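Local coordinates for Lin0012 protein (Listeria innocua, PDB 3K17) that probably phosphorylates phosphomevalonate with ATP in the mevalonate pathway to isopentenyl diphosphate, as a member of the GHMP kinase family, at residues Leu335-Glu338 against Trp339-Gly343; Lys275-Arg278 against Arg279-Gln282; Ser140-Lys143 against Lys144-Leu147. All blocks are in the same frame, centred on the assembly; numbering follows the deposited sequence.

Overall arrangement
The three contacts are local, each along a single helix: contact 1 at its C-terminal end, contact 2 in mid-helix, contact 3 at its N-terminal end. Contacts 1 and 2 belong to the C-terminal GHMP kinase family region, with centres about 22 Å apart and nearest atoms about 10 Å apart. Helix 295-306 serves both: Leu-335 packs on it and Trp-339 NE1 hydrogen-bonds to its Leu-300 carbonyl, whereas Arg-278 and Arg-279 form salt bridges with its acidic residues. Contact 3 lies across the centre of the chain, about 40 Å from contact 1 and 32 Å from contact 2, centre to centre. It leans on helix 119-135, whose start lies in the glycine-rich motif that probably binds nucleotide phosphates, as in other GHMP kinases.

Contact 1: residues Leu335-Glu338 against Trp339-Gly343; sequences LVNE and WEKLG
Backbone bonds from Trp-339 N to Leu-335 O (3.0 Å) and from Glu-340 N to Val-336 O (2.9 Å) carry the final turns of helix 329-341, which finishes in a Schellman motif at Gly-343. There the chain takes a positive phi and Gly-343 N reaches back to Glu-340 O. Further back in the helix, the side chain of Leu-335 lies over one face of the Trp-339 indole, offset toward the rim. Its CG makes a CH-pi contact 4.1 Å from the centroid of the five-membered ring, 26° off the ring normal, while CD1 comes within 3.5 Å of Trp-339 NE1 and CD2 reaches across to CZ2. The indole nitrogen is satisfied from elsewhere, by the carbonyl of Leu-300 on helix 295-306. The same leucine and tryptophan also meet Ala-324, so this side of the helix packs against both strand 321-326 and helix 295-306. One residue on, Val-336 CG1 passes 3.9 Å from Glu-340 CD, the carboxylate carbon; both side chains touch His-346 in strand 345-346. On the outer side Glu-338 and Lys-341 run alongside each other, pointing the same way, and meet in a salt bridge. A bend at chi2 (-53°) swings the glutamate carboxylate toward the lysine, whose NZ stands 2.7 Å from Glu-338 OE2, on its syn side and 30° out of the carboxylate plane.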
ATOM      1  N   LEU A 335       8.226  20.257 -53.546  1.00 26.53           N
ATOM      2  CA  LEU A 335       7.377  19.573 -52.580  1.00 25.48           C
ATOM      3  C   LEU A 335       7.679  20.098 -51.178  1.00 24.82           C
ATOM      4  O   LEU A 335       6.767  20.456 -50.434  1.00 25.06           O
ATOM      5  CB  LEU A 335       7.623  18.065 -52.628  1.00 26.71           C
ATOM      6  CG  LEU A 335       6.875  17.214 -51.598  1.00 25.65           C
ATOM      7  CD1 LEU A 335       5.382  17.389 -51.764  1.00 25.18           C
ATOM      8  CD2 LEU A 335       7.269  15.752 -51.772  1.00 25.39           C
ATOM      9  N   VAL A 336       8.961  20.140 -50.832  1.00 24.02           N
ATOM     10  CA  VAL A 336       9.396  20.629 -49.530  1.00 24.47           C
ATOM     11  C   VAL A 336       8.905  22.060 -49.273  1.00 26.89           C
ATOM     12  O   VAL A 336       8.483  22.386 -48.165  1.00 25.30           O
ATOM     13  CB  VAL A 336      10.937  20.583 -49.413  1.00 25.54           C
ATOM     14  CG1 VAL A 336      11.405  21.352 -48.175  1.00 26.35           C
ATOM     15  CG2 VAL A 336      11.400  19.132 -49.321  1.00 26.14           C
ATOM     16  N   ASN A 337       8.961  22.911 -50.294  1.00 28.27           N
ATOM     17  CA  ASN A 337       8.506  24.291 -50.149  1.00 30.17           C
ATOM     18  C   ASN A 337       7.019  24.317 -49.794  1.00 30.11           C
ATOM     19  O   ASN A 337       6.588  25.113 -48.959  1.00 30.08           O
ATOM     20  CB  ASN A 337       8.763  25.081 -51.439  1.00 32.00           C
ATOM     21  CG  ASN A 337       8.235  26.510 -51.366  1.00 37.13           C
ATOM     22  OD1 ASN A 337       7.083  26.775 -51.706  1.00 39.03           O
ATOM     23  ND2 ASN A 337       9.076  27.434 -50.906  1.00 36.50           N
ATOM     24  N   GLU A 338       6.239  23.446 -50.427  1.00 29.12           N
ATOM     25  CA  GLU A 338       4.811  23.365 -50.145  1.00 29.52           C
ATOM     26  C   GLU A 338       4.582  22.890 -48.709  1.00 27.06           C
ATOM     27  O   GLU A 338       3.711  23.411 -48.005  1.00 25.26           O
ATOM     28  CB  GLU A 338       4.130  22.409 -51.121  1.00 33.48           C
ATOM     29  CG  GLU A 338       4.025  22.963 -52.529  1.00 40.08           C
ATOM     30  CD  GLU A 338       3.365  24.332 -52.553  1.00 44.68           C
ATOM     31  OE1 GLU A 338       2.243  24.463 -52.019  1.00 47.42           O
ATOM     32  OE2 GLU A 338       3.971  25.278 -53.103  1.00 46.59           O
ATOM     33  N   TRP A 339       5.367  21.904 -48.278  1.00 22.57           N
ATOM     34  CA  TRP A 339       5.247  21.384 -46.918  1.00 21.82           C
ATOM     35  C   TRP A 339       5.516  22.492 -45.897  1.00 20.74           C
ATOM     36  O   TRP A 339       4.757  22.668 -44.949  1.00 20.67           O
ATOM     37  CB  TRP A 339       6.262  20.261 -46.655  1.00 18.98           C
ATOM     38  CG  TRP A 339       5.962  18.926 -47.282  1.00 19.72           C
ATOM     39  CD1 TRP A 339       4.839  18.563 -47.970  1.00 18.64           C
ATOM     40  CD2 TRP A 339       6.793  17.755 -47.226  1.00 21.82           C
ATOM     41  NE1 TRP A 339       4.916  17.238 -48.341  1.00 19.56           N
ATOM     42  CE2 TRP A 339       6.106  16.720 -47.897  1.00 20.10           C
ATOM     43  CE3 TRP A 339       8.051  17.483 -46.671  1.00 19.95           C
ATOM     44  CZ2 TRP A 339       6.632  15.433 -48.026  1.00 18.99           C
ATOM     45  CZ3 TRP A 339       8.577  16.201 -46.801  1.00 20.12           C
ATOM     46  CH2 TRP A 339       7.865  15.194 -47.474  1.00 19.56           C
ATOM     47  N   GLU A 340       6.604  23.228 -46.098  1.00 20.26           N
ATOM     48  CA  GLU A 340       7.005  24.274 -45.168  1.00 22.93           C
ATOM     49  C   GLU A 340       5.998  25.398 -44.983  1.00 24.50           C
ATOM     50  O   GLU A 340       5.899  25.966 -43.895  1.00 24.17           O
ATOM     51  CB  GLU A 340       8.361  24.850 -45.568  1.00 21.78           C
ATOM     52  CG  GLU A 340       9.475  23.828 -45.560  1.00 27.24           C
ATOM     53  CD  GLU A 340      10.820  24.436 -45.887  1.00 28.77           C
ATOM     54  OE1 GLU A 340      10.907  25.215 -46.858  1.00 32.65           O
ATOM     55  OE2 GLU A 340      11.797  24.128 -45.178  1.00 32.08           O
ATOM     56  N   LYS A 341       5.254  25.727 -46.034  1.00 25.59           N
ATOM     57  CA  LYS A 341       4.255  26.778 -45.918  1.00 26.83           C
ATOM     58  C   LYS A 341       3.102  26.262 -45.069  1.00 26.32           C
ATOM     59  O   LYS A 341       2.274  27.035 -44.578  1.00 26.32           O
ATOM     60  CB  LYS A 341       3.740  27.190 -47.299  1.00 29.95           C
ATOM     61  CG  LYS A 341       4.782  27.850 -48.182  1.00 30.89           C
ATOM     62  CD  LYS A 341       4.182  28.264 -49.527  1.00 36.33           C
ATOM     63  CE  LYS A 341       3.598  27.064 -50.273  1.00 38.69           C
ATOM     64  NZ  LYS A 341       3.078  27.419 -51.632  1.00 40.29           N
ATOM     65  N   LEU A 342       3.050  24.946 -44.894  1.00 24.62           N
ATOM     66  CA  LEU A 342       1.995  24.334 -44.101  1.00 25.15           C
ATOM     67  C   LEU A 342       2.418  24.163 -42.641  1.00 24.19           C
ATOM     68  O   LEU A 342       1.631  23.707 -41.811  1.00 25.63           O
ATOM     69  CB  LEU A 342       1.613  22.978 -44.703  1.00 25.47           C
ATOM     70  CG  LEU A 342       1.044  23.036 -46.127  1.00 27.69           C
ATOM     71  CD1 LEU A 342       0.855  21.620 -46.684  1.00 27.94           C
ATOM     72  CD2 LEU A 342      -0.288  23.786 -46.112  1.00 28.21           C
ATOM     73  N   GLY A 343       3.660  24.530 -42.328  1.00 22.77           N
ATOM     74  CA  GLY A 343       4.140  24.398 -40.962  1.00 20.77           C
ATOM     75  C   GLY A 343       4.926  23.120 -40.692  1.00 20.87           C
ATOM     76  O   GLY A 343       5.384  22.884 -39.568  1.00 17.69           O
TER

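Contact 2: residues Lys275-Arg278 against Arg279-Gln282; sequences KENR and RILQ
Two backbone amides grip Arg-278 O: Gln-282 N in a regular helical bond of 3.0 Å, and Leu-281 N in a weak one of 3.3 Å. These bonds, with those from Ile-280 N to Glu-276 O (3.0 Å) and from Leu-281 N to Asn-277 O, belong to the middle of helix 267-288 in the C-terminal GHMP kinase family region. Its polar side is built on Arg-278. CG lies opposite the backbone N (chi1 175°), and the chain runs extended from there to NE, carrying the guanidinium out beside Gln-282. The two groups do not stack: their planes are 43° apart, with Arg-278 NE and Gln-282 NE2 3.5 Å from each other. These two donors are brought together by Glu-293, one carboxylate oxygen taking NE and the other taking NE2. Arg-278 also bridges to Asp-302 and Glu-305 of helix 295-306, so all three of its nitrogens are engaged with carboxylates, an array likely to keep the guanidinium charged and fixed in rotation. Arg-279, bent at chi2, folds back along its own helix and gives NH2 to the second oxygen of Glu-305. Sharing that acid probably offsets the closeness of the like charges, Arg-278 NH1 to Arg-279 NH1 4.6 Å, the guanidinium planes turned by 63°. Inward, Ile-280 packs toward helix 241-264. Arg-279 NH1 also comes 3.4 Å from Lys-275 CB.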
ATOM      1  N   LYS A 275       1.183   4.739 -52.800  1.00 27.24           N
ATOM      2  CA  LYS A 275      -0.167   5.288 -52.856  1.00 28.46           C
ATOM      3  C   LYS A 275      -1.154   4.273 -52.305  1.00 28.75           C
ATOM      4  O   LYS A 275      -2.049   4.619 -51.531  1.00 28.46           O
ATOM      5  CB  LYS A 275      -0.561   5.638 -54.294  1.00 30.38           C
ATOM      6  CG  LYS A 275       0.330   6.653 -54.984  1.00 32.56           C
ATOM      7  CD  LYS A 275      -0.284   7.048 -56.330  1.00 36.55           C
ATOM      8  CE  LYS A 275       0.750   7.622 -57.279  1.00 37.94           C
ATOM      9  NZ  LYS A 275       1.427   8.803 -56.699  1.00 40.95           N
ATOM     10  N   GLU A 276      -0.988   3.015 -52.702  1.00 29.29           N
ATOM     11  CA  GLU A 276      -1.874   1.957 -52.231  1.00 29.16           C
ATOM     12  C   GLU A 276      -1.712   1.728 -50.731  1.00 28.45           C
ATOM     13  O   GLU A 276      -2.702   1.559 -50.014  1.00 28.67           O
ATOM     14  CB  GLU A 276      -1.602   0.648 -52.978  1.00 31.29           C
ATOM     15  CG  GLU A 276      -1.844   0.716 -54.479  1.00 34.52           C
ATOM     16  CD  GLU A 276      -1.775  -0.653 -55.127  1.00 38.32           C
ATOM     17  OE1 GLU A 276      -2.611  -1.509 -54.776  1.00 39.73           O
ATOM     18  OE2 GLU A 276      -0.889  -0.880 -55.978  1.00 39.92           O
ATOM     19  N   ASN A 277      -0.468   1.713 -50.254  1.00 27.72           N
ATOM     20  CA  ASN A 277      -0.236   1.508 -48.826  1.00 26.78           C
ATOM     21  C   ASN A 277      -0.934   2.640 -48.082  1.00 25.05           C
ATOM     22  O   ASN A 277      -1.621   2.415 -47.091  1.00 26.08           O
ATOM     23  CB  ASN A 277       1.261   1.526 -48.496  1.00 24.79           C
ATOM     24  CG  ASN A 277       1.577   0.837 -47.173  1.00 23.41           C
ATOM     25  OD1 ASN A 277       0.703   0.668 -46.322  1.00 26.35           O
ATOM     26  ND2 ASN A 277       2.833   0.444 -46.992  1.00 24.71           N
ATOM     27  N   ARG A 278      -0.754   3.861 -48.573  1.00 28.28           N
ATOM     28  CA  ARG A 278      -1.382   5.020 -47.953  1.00 29.76           C
ATOM     29  C   ARG A 278      -2.884   4.806 -47.855  1.00 30.23           C
ATOM     30  O   ARG A 278      -3.494   5.087 -46.829  1.00 31.14           O
ATOM     31  CB  ARG A 278      -1.121   6.289 -48.771  1.00 30.10           C
ATOM     32  CG  ARG A 278      -1.862   7.511 -48.223  1.00 29.08           C
ATOM     33  CD  ARG A 278      -1.788   8.719 -49.141  1.00 27.73           C
ATOM     34  NE  ARG A 278      -2.515   9.845 -48.559  1.00 28.18           N
ATOM     35  CZ  ARG A 278      -2.839  10.960 -49.208  1.00 28.47           C
ATOM     36  NH1 ARG A 278      -2.503  11.123 -50.480  1.00 26.41           N
ATOM     37  NH2 ARG A 278      -3.513  11.917 -48.582  1.00 28.41           N
ATOM     38  N   ARG A 279      -3.469   4.301 -48.935  1.00 32.31           N
ATOM     39  CA  ARG A 279      -4.904   4.069 -48.997  1.00 33.61           C
ATOM     40  C   ARG A 279      -5.428   3.088 -47.960  1.00 33.22           C
ATOM     41  O   ARG A 279      -6.391   3.391 -47.253  1.00 33.25           O
ATOM     42  CB  ARG A 279      -5.302   3.594 -50.400  1.00 38.29           C
ATOM     43  CG  ARG A 279      -4.935   4.567 -51.525  1.00 42.76           C
ATOM     44  CD  ARG A 279      -5.483   5.962 -51.261  1.00 46.35           C
ATOM     45  NE  ARG A 279      -5.343   6.860 -52.409  1.00 49.75           N
ATOM     46  CZ  ARG A 279      -4.189   7.323 -52.884  1.00 50.66           C
ATOM     47  NH1 ARG A 279      -3.038   6.981 -52.318  1.00 49.88           N
ATOM     48  NH2 ARG A 279      -4.189   8.147 -53.924  1.00 51.76           N
ATOM     49  N   ILE A 280      -4.803   1.918 -47.855  1.00 31.65           N
ATOM     50  CA  ILE A 280      -5.272   0.927 -46.890  1.00 30.79           C
ATOM     51  C   ILE A 280      -5.104   1.407 -45.452  1.00 30.52           C
ATOM     52  O   ILE A 280      -5.850   1.000 -44.567  1.00 28.49           O
ATOM     53  CB  ILE A 280      -4.556  -0.435 -47.068  1.00 31.87           C
ATOM     54  CG1 ILE A 280      -3.081  -0.322 -46.683  1.00 31.22           C
ATOM     55  CG2 ILE A 280      -4.680  -0.895 -48.518  1.00 31.69           C
ATOM     56  CD1 ILE A 280      -2.350  -1.647 -46.736  1.00 31.42           C
ATOM     57  N   LEU A 281      -4.123   2.274 -45.218  1.00 31.57           N
ATOM     58  CA  LEU A 281      -3.907   2.806 -43.875  1.00 32.00           C
ATOM     59  C   LEU A 281      -5.003   3.828 -43.594  1.00 34.64           C
ATOM     60  O   LEU A 281      -5.457   3.968 -42.460  1.00 35.21           O
ATOM     61  CB  LEU A 281      -2.517   3.445 -43.764  1.00 28.37           C
ATOM     62  CG  LEU A 281      -1.353   2.449 -43.629  1.00 25.60           C
ATOM     63  CD1 LEU A 281      -0.019   3.159 -43.758  1.00 24.02           C
ATOM     64  CD2 LEU A 281      -1.453   1.734 -42.294  1.00 23.87           C
ATOM     65  N   GLN A 282      -5.433   4.532 -44.638  1.00 36.37           N
ATOM     66  CA  GLN A 282      -6.504   5.514 -44.505  1.00 37.66           C
ATOM     67  C   GLN A 282      -7.775   4.742 -44.173  1.00 38.38           C
ATOM     68  O   GLN A 282      -8.553   5.144 -43.311  1.00 39.01           O
ATOM     69  CB  GLN A 282      -6.722   6.276 -45.818  1.00 39.69           C
ATOM     70  CG  GLN A 282      -5.567   7.152 -46.278  1.00 39.53           C
ATOM     71  CD  GLN A 282      -5.897   7.919 -47.552  1.00 41.34           C
ATOM     72  OE1 GLN A 282      -6.230   7.329 -48.580  1.00 41.03           O
ATOM     73  NE2 GLN A 282      -5.808   9.238 -47.485  1.00 39.85           N
TER

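Contact 3: residues Ser140-Lys143 against Lys144-Leu147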
ATOM      1  N   SER A 140      27.818 -11.879 -33.416  1.00 24.07           N
ATOM      2  CA  SER A 140      27.190 -11.562 -34.695  1.00 24.64           C
ATOM      3  C   SER A 140      26.151 -10.460 -34.567  1.00 25.68           C
ATOM      4  O   SER A 140      25.585 -10.245 -33.491  1.00 22.73           O
ATOM      5  CB  SER A 140      26.507 -12.798 -35.269  1.00 22.40           C
ATOM      6  OG  SER A 140      25.406 -13.169 -34.463  1.00 24.23           O
HETATM    7  N   MSE A 141      25.886  -9.772 -35.673  1.00 26.42           N
HETATM    8  CA  MSE A 141      24.898  -8.703 -35.654  1.00 27.64           C
HETATM    9  C   MSE A 141      23.506  -9.260 -35.385  1.00 26.53           C
HETATM   10  O   MSE A 141      22.676  -8.602 -34.753  1.00 24.54           O
HETATM   11  CB  MSE A 141      24.878  -7.943 -36.978  1.00 30.10           C
HETATM   12  CG  MSE A 141      23.949  -6.734 -36.936  1.00 33.64           C
HETATM   13 SE   MSE A 141      24.089  -5.629 -38.495  1.00 43.44          SE
HETATM   14  CE  MSE A 141      25.973  -5.182 -38.347  1.00 35.90           C
ATOM     15  N   LEU A 142      23.248 -10.475 -35.862  1.00 23.92           N
ATOM     16  CA  LEU A 142      21.942 -11.088 -35.659  1.00 23.56           C
ATOM     17  C   LEU A 142      21.703 -11.413 -34.187  1.00 22.69           C
ATOM     18  O   LEU A 142      20.582 -11.296 -33.698  1.00 24.57           O
ATOM     19  CB  LEU A 142      21.805 -12.357 -36.500  1.00 23.61           C
ATOM     20  CG  LEU A 142      20.541 -13.180 -36.251  1.00 24.63           C
ATOM     21  CD1 LEU A 142      19.301 -12.314 -36.476  1.00 23.88           C
ATOM     22  CD2 LEU A 142      20.534 -14.395 -37.184  1.00 24.84           C
ATOM     23  N   LYS A 143      22.746 -11.834 -33.483  1.00 21.44           N
ATOM     24  CA  LYS A 143      22.593 -12.136 -32.069  1.00 23.30           C
ATOM     25  C   LYS A 143      22.340 -10.822 -31.316  1.00 20.63           C
ATOM     26  O   LYS A 143      21.547 -10.784 -30.377  1.00 22.98           O
ATOM     27  CB  LYS A 143      23.837 -12.844 -31.518  1.00 21.76           C
ATOM     28  CG  LYS A 143      24.023 -14.271 -32.035  1.00 25.89           C
ATOM     29  CD  LYS A 143      25.235 -14.946 -31.384  1.00 26.72           C
ATOM     30  CE  LYS A 143      25.539 -16.320 -31.993  1.00 29.35           C
ATOM     31  NZ  LYS A 143      24.509 -17.350 -31.676  1.00 29.52           N
ATOM     32  N   LYS A 144      23.003  -9.749 -31.734  1.00 18.71           N
ATOM     33  CA  LYS A 144      22.801  -8.451 -31.094  1.00 20.30           C
ATOM     34  C   LYS A 144      21.364  -7.986 -31.335  1.00 20.47           C
ATOM     35  O   LYS A 144      20.733  -7.403 -30.454  1.00 20.39           O
ATOM     36  CB  LYS A 144      23.810  -7.429 -31.625  1.00 20.96           C
ATOM     37  CG  LYS A 144      25.250  -7.800 -31.281  1.00 20.37           C
ATOM     38  CD  LYS A 144      26.238  -6.664 -31.489  1.00 21.80           C
ATOM     39  CE  LYS A 144      26.450  -6.354 -32.964  1.00 25.82           C
ATOM     40  NZ  LYS A 144      27.446  -5.263 -33.139  1.00 28.64           N
ATOM     41  N   PHE A 145      20.831  -8.259 -32.522  1.00 18.75           N
ATOM     42  CA  PHE A 145      19.460  -7.868 -32.798  1.00 17.55           C
ATOM     43  C   PHE A 145      18.540  -8.587 -31.818  1.00 16.95           C
ATOM     44  O   PHE A 145      17.608  -7.992 -31.285  1.00 15.84           O
ATOM     45  CB  PHE A 145      19.035  -8.249 -34.217  1.00 17.14           C
ATOM     46  CG  PHE A 145      17.550  -8.225 -34.411  1.00 17.16           C
ATOM     47  CD1 PHE A 145      16.872  -7.017 -34.570  1.00 14.20           C
ATOM     48  CD2 PHE A 145      16.815  -9.408 -34.362  1.00 17.18           C
ATOM     49  CE1 PHE A 145      15.485  -6.989 -34.676  1.00 13.95           C
ATOM     50  CE2 PHE A 145      15.422  -9.384 -34.467  1.00 17.15           C
ATOM     51  CZ  PHE A 145      14.759  -8.169 -34.624  1.00 14.79           C
ATOM     52  N   LYS A 146      18.800  -9.874 -31.600  1.00 18.21           N
ATOM     53  CA  LYS A 146      17.988 -10.678 -30.694  1.00 18.92           C
ATOM     54  C   LYS A 146      18.013 -10.134 -29.262  1.00 17.97           C
ATOM     55  O   LYS A 146      16.990 -10.103 -28.593  1.00 16.16           O
ATOM     56  CB  LYS A 146      18.466 -12.137 -30.694  1.00 23.06           C
ATOM     57  CG  LYS A 146      18.222 -12.898 -31.994  1.00 23.83           C
ATOM     58  CD  LYS A 146      18.721 -14.329 -31.853  1.00 26.50           C
ATOM     59  CE  LYS A 146      18.549 -15.133 -33.133  1.00 29.33           C
ATOM     60  NZ  LYS A 146      19.069 -16.524 -32.958  1.00 31.44           N
ATOM     61  N   LEU A 147      19.185  -9.734 -28.786  1.00 18.02           N
ATOM     62  CA  LEU A 147      19.285  -9.176 -27.441  1.00 17.42           C
ATOM     63  C   LEU A 147      18.460  -7.885 -27.390  1.00 15.87           C
ATOM     64  O   LEU A 147      17.640  -7.698 -26.499  1.00 15.72           O
ATOM     65  CB  LEU A 147      20.745  -8.868 -27.097  1.00 17.40           C
ATOM     66  CG  LEU A 147      21.687 -10.062 -26.907  1.00 20.37           C
ATOM     67  CD1 LEU A 147      23.123  -9.565 -26.809  1.00 18.98           C
ATOM     68  CD2 LEU A 147      21.295 -10.844 -25.651  1.00 20.19           C
TER
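This is a local contact at the N-terminal end of helix 141-156, between its first turn, capped by Ser-140, and the turn that follows, with side chains spread over neighbouring helices. Ser-140 is the N-cap residue: its OG accepts from Lys-143 N over 3.1 Å, serving an amide of the first turn that has no carbonyl four residues back within the helix to bond to. The carbonyls then take over: Ser-140 O accepts from Lys-144 N, Met-141 O from Phe-145 N (2.9 Å), Leu-142 O from Lys-146 N, and Lys-143 O from Leu-147 N (3.0 Å). The segment falls in the N-terminal region of the GHMP kinase family, between helices 119-135, 162-169 and 192-197. Lys-144, bent at chi3 (-70°), turns back along the helix start; its CG passes 3.3 Å from Ser-140 O and its CE 3.9 Å from Met-141 CA, before NZ bonds to Asn-129 on helix 119-135. Selenomethionine Met-141 meets Met-168 and Tyr-169 of helix 162-169. On another side of the helix, Leu-142 has two partners. Its CD1 is 4.4 Å from Phe-145 CD2, a loose apolar touch. Leu-142 CG lies 4.2 Å from Lys-146 CE, on a chain extended beyond CG. That lysine sends its NZ to the carbonyl of Glu-198 and makes a cation-pi contact with Trp-200. Lys-143 NZ bonds to Met-196 O. The two ammonium groups, Lys-143 NZ and Lys-146 NZ, thus end 5.6 Å apart beside backbone carbonyls at the end of helix 192-197.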